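Local coordinates for protein tudor (Drosophila melanogaster, PDB 3NTK) that binds methylarginine-bearing Aubergine through extended Tudor domains, of which this is the last, and is required in oogenesis for primordial germ cell formation, at residues 17-21 / 81-86. Numbering follows the deposited sequence.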
ATOM      1  N   PHE A  17      -1.517  -7.809   3.513  1.00 23.44           N
ATOM      2  CA  PHE A  17      -2.287  -6.879   2.707  1.00 22.65           C
ATOM      3  C   PHE A  17      -1.880  -5.442   3.028  1.00 21.48           C
ATOM      4  O   PHE A  17      -1.174  -5.189   4.008  1.00 21.99           O
ATOM      5  CB  PHE A  17      -3.800  -7.088   2.893  1.00 23.15           C
ATOM      6  CG  PHE A  17      -4.299  -6.888   4.296  1.00 22.63           C
ATOM      7  CD1 PHE A  17      -4.211  -7.909   5.239  1.00 24.11           C
ATOM      8  CD2 PHE A  17      -4.912  -5.692   4.663  1.00 23.25           C
ATOM      9  CE1 PHE A  17      -4.732  -7.742   6.528  1.00 25.09           C
ATOM     10  CE2 PHE A  17      -5.434  -5.517   5.947  1.00 24.87           C
ATOM     11  CZ  PHE A  17      -5.345  -6.544   6.878  1.00 24.51           C
ATOM     12  N   TYR A  18      -2.291  -4.510   2.177  1.00 20.41           N
ATOM     13  CA  TYR A  18      -1.962  -3.102   2.367  1.00 19.55           C
ATOM     14  C   TYR A  18      -3.208  -2.236   2.447  1.00 20.99           C
ATOM     15  O   TYR A  18      -4.190  -2.480   1.742  1.00 20.41           O
ATOM     16  CB  TYR A  18      -1.094  -2.593   1.214  1.00 19.99           C
ATOM     17  CG  TYR A  18       0.305  -3.159   1.199  1.00 19.36           C
ATOM     18  CD1 TYR A  18       0.565  -4.427   0.670  1.00 21.21           C
ATOM     19  CD2 TYR A  18       1.371  -2.425   1.720  1.00 22.04           C
ATOM     20  CE1 TYR A  18       1.865  -4.947   0.658  1.00 23.45           C
ATOM     21  CE2 TYR A  18       2.667  -2.931   1.713  1.00 21.83           C
ATOM     22  CZ  TYR A  18       2.908  -4.188   1.183  1.00 23.80           C
ATOM     23  OH  TYR A  18       4.197  -4.674   1.192  1.00 26.38           O
ATOM     24  N   VAL A  19      -3.146  -1.208   3.286  1.00 21.29           N
ATOM     25  CA  VAL A  19      -4.261  -0.293   3.454  1.00 22.20           C
ATOM     26  C   VAL A  19      -3.810   1.157   3.410  1.00 23.91           C
ATOM     27  O   VAL A  19      -2.625   1.464   3.557  1.00 23.90           O
ATOM     28  CB  VAL A  19      -4.975  -0.512   4.805  1.00 20.02           C
ATOM     29  CG1 VAL A  19      -5.403  -1.965   4.934  1.00 19.25           C
ATOM     30  CG2 VAL A  19      -4.061  -0.112   5.961  1.00 20.70           C
ATOM     31  N   GLN A  20      -4.772   2.039   3.187  1.00 23.12           N
ATOM     32  CA  GLN A  20      -4.529   3.470   3.182  1.00 24.77           C
ATOM     33  C   GLN A  20      -5.495   3.983   4.238  1.00 25.28           C
ATOM     34  O   GLN A  20      -6.714   3.889   4.077  1.00 23.92           O
ATOM     35  CB  GLN A  20      -4.844   4.090   1.814  1.00 24.45           C
ATOM     36  CG  GLN A  20      -3.721   3.930   0.782  1.00 26.53           C
ATOM     37  CD  GLN A  20      -4.035   4.584  -0.561  1.00 27.87           C
ATOM     38  OE1 GLN A  20      -3.159   4.720  -1.420  1.00 28.74           O
ATOM     39  NE2 GLN A  20      -5.288   4.982  -0.750  1.00 25.38           N
ATOM     40  N   MET A  21      -4.941   4.491   5.332  1.00 25.57           N
ATOM     41  CA  MET A  21      -5.741   5.009   6.431  1.00 26.75           C
ATOM     42  C   MET A  21      -6.442   6.303   6.041  1.00 28.19           C
ATOM     43  O   MET A  21      -5.862   7.165   5.375  1.00 27.96           O
ATOM     44  CB  MET A  21      -4.853   5.265   7.649  1.00 27.49           C
ATOM     45  CG  MET A  21      -4.015   4.069   8.076  1.00 30.09           C
ATOM     46  SD  MET A  21      -5.017   2.661   8.602  1.00 34.83           S
ATOM     47  CE  MET A  21      -5.481   3.192  10.189  1.00 36.05           C
ATOM     48  N   HIS A  81       8.451  -0.889  -5.591  1.00 24.07           N
ATOM     49  CA  HIS A  81       7.315  -0.954  -4.693  1.00 23.20           C
ATOM     50  C   HIS A  81       6.820   0.474  -4.531  1.00 22.74           C
ATOM     51  O   HIS A  81       7.572   1.350  -4.095  1.00 21.23           O
ATOM     52  CB  HIS A  81       7.731  -1.505  -3.331  1.00 25.83           C
ATOM     53  CG  HIS A  81       6.600  -1.611  -2.359  1.00 24.82           C
ATOM     54  ND1 HIS A  81       6.371  -0.675  -1.375  1.00 27.09           N
ATOM     55  CD2 HIS A  81       5.605  -2.523  -2.249  1.00 24.35           C
ATOM     56  CE1 HIS A  81       5.286  -1.007  -0.699  1.00 25.57           C
ATOM     57  NE2 HIS A  81       4.801  -2.125  -1.209  1.00 28.36           N
ATOM     58  N   PHE A  82       5.567   0.719  -4.905  1.00 22.22           N
ATOM     59  CA  PHE A  82       4.994   2.053  -4.779  1.00 22.22           C
ATOM     60  C   PHE A  82       4.546   2.211  -3.332  1.00 22.66           C
ATOM     61  O   PHE A  82       3.482   1.741  -2.926  1.00 23.30           O
ATOM     62  CB  PHE A  82       3.844   2.203  -5.771  1.00 23.78           C
ATOM     63  CG  PHE A  82       4.296   2.146  -7.205  1.00 25.31           C
ATOM     64  CD1 PHE A  82       5.089   3.161  -7.733  1.00 25.97           C
ATOM     65  CD2 PHE A  82       3.960   1.068  -8.017  1.00 23.81           C
ATOM     66  CE1 PHE A  82       5.542   3.102  -9.058  1.00 24.41           C
ATOM     67  CE2 PHE A  82       4.408   1.001  -9.337  1.00 25.45           C
ATOM     68  CZ  PHE A  82       5.200   2.021  -9.857  1.00 24.43           C
ATOM     69  N   ILE A  83       5.387   2.877  -2.551  1.00 21.68           N
ATOM     70  CA  ILE A  83       5.148   3.036  -1.124  1.00 21.05           C
ATOM     71  C   ILE A  83       3.826   3.643  -0.680  1.00 20.71           C
ATOM     72  O   ILE A  83       3.364   3.375   0.430  1.00 21.08           O
ATOM     73  CB  ILE A  83       6.289   3.829  -0.464  1.00 20.63           C
ATOM     74  CG1 ILE A  83       6.330   5.259  -1.008  1.00 18.56           C
ATOM     75  CG2 ILE A  83       7.618   3.113  -0.711  1.00 20.65           C
ATOM     76  CD1 ILE A  83       7.294   6.156  -0.242  1.00 21.42           C
ATOM     77  N   ASP A  84       3.205   4.457  -1.520  1.00 20.05           N
ATOM     78  CA  ASP A  84       1.949   5.065  -1.111  1.00 21.27           C
ATOM     79  C   ASP A  84       0.728   4.267  -1.555  1.00 22.48           C
ATOM     80  O   ASP A  84      -0.392   4.582  -1.162  1.00 23.42           O
ATOM     81  CB  ASP A  84       1.864   6.502  -1.629  1.00 21.47           C
ATOM     82  CG  ASP A  84       3.012   7.363  -1.121  1.00 21.74           C
ATOM     83  OD1 ASP A  84       3.347   7.243   0.080  1.00 22.56           O
ATOM     84  OD2 ASP A  84       3.576   8.152  -1.914  1.00 20.50           O
ATOM     85  N   PHE A  85       0.949   3.222  -2.345  1.00 24.03           N
ATOM     86  CA  PHE A  85      -0.163   2.412  -2.836  1.00 25.65           C
ATOM     87  C   PHE A  85      -0.026   0.911  -2.614  1.00 26.73           C
ATOM     88  O   PHE A  85      -0.914   0.134  -2.976  1.00 28.23           O
ATOM     89  CB  PHE A  85      -0.410   2.728  -4.313  1.00 27.23           C
ATOM     90  CG  PHE A  85      -0.827   4.150  -4.551  1.00 29.29           C
ATOM     91  CD1 PHE A  85       0.119   5.170  -4.600  1.00 28.27           C
ATOM     92  CD2 PHE A  85      -2.175   4.483  -4.646  1.00 28.78           C
ATOM     93  CE1 PHE A  85      -0.269   6.500  -4.736  1.00 29.77           C
ATOM     94  CE2 PHE A  85      -2.574   5.806  -4.780  1.00 30.54           C
ATOM     95  CZ  PHE A  85      -1.619   6.819  -4.826  1.00 30.43           C
ATOM     96  N   GLY A  86       1.091   0.506  -2.025  1.00 27.59           N
ATOM     97  CA  GLY A  86       1.311  -0.894  -1.706  1.00 27.87           C
ATOM     98  C   GLY A  86       1.477  -1.940  -2.794  1.00 29.27           C
ATOM     99  O   GLY A  86       1.516  -3.130  -2.480  1.00 30.27           O
TER
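The Tyr18 ring turns a face to the Gly86 backbone, an example of an aromatic side chain packing on a glycine. Gly86 CA sits 4.0 Å from the centroid of the Tyr18 ring, close to the ring normal, a CH-pi contact. Gly86 O meets the same ring over a face, offset toward the rim, 3.5 Å from Tyr18 CD1. Close approach to Tyr18 CB leaves little room for a CB on Gly86, and the positive phi of Gly86 by itself favours glycine. With CG beside the backbone N (chi1 -70°), the tyrosine reaches on to His81, whose ring approaches from the opposite direction with the planes oblique at 45°. In this extended Tudor domain, strand 16-21 of the OB-fold part thereby meets the turn joining strands 78-82 and 87-95 of the four-stranded Tudor sheet. Were Tyr18 replaced by an alanine, Gly86 CA would probably lose the ring it packs on and His81 its aromatic neighbour across this junction. Two residues along, the extended side chain of Gln20 brings its amide end close to Asp84 O and to the CD2 side of the Phe85 ring, amide and ring planes being 63° apart. Asp84 itself turns away, its carboxylate held by Arg66 and by the backbone N of Tyr107.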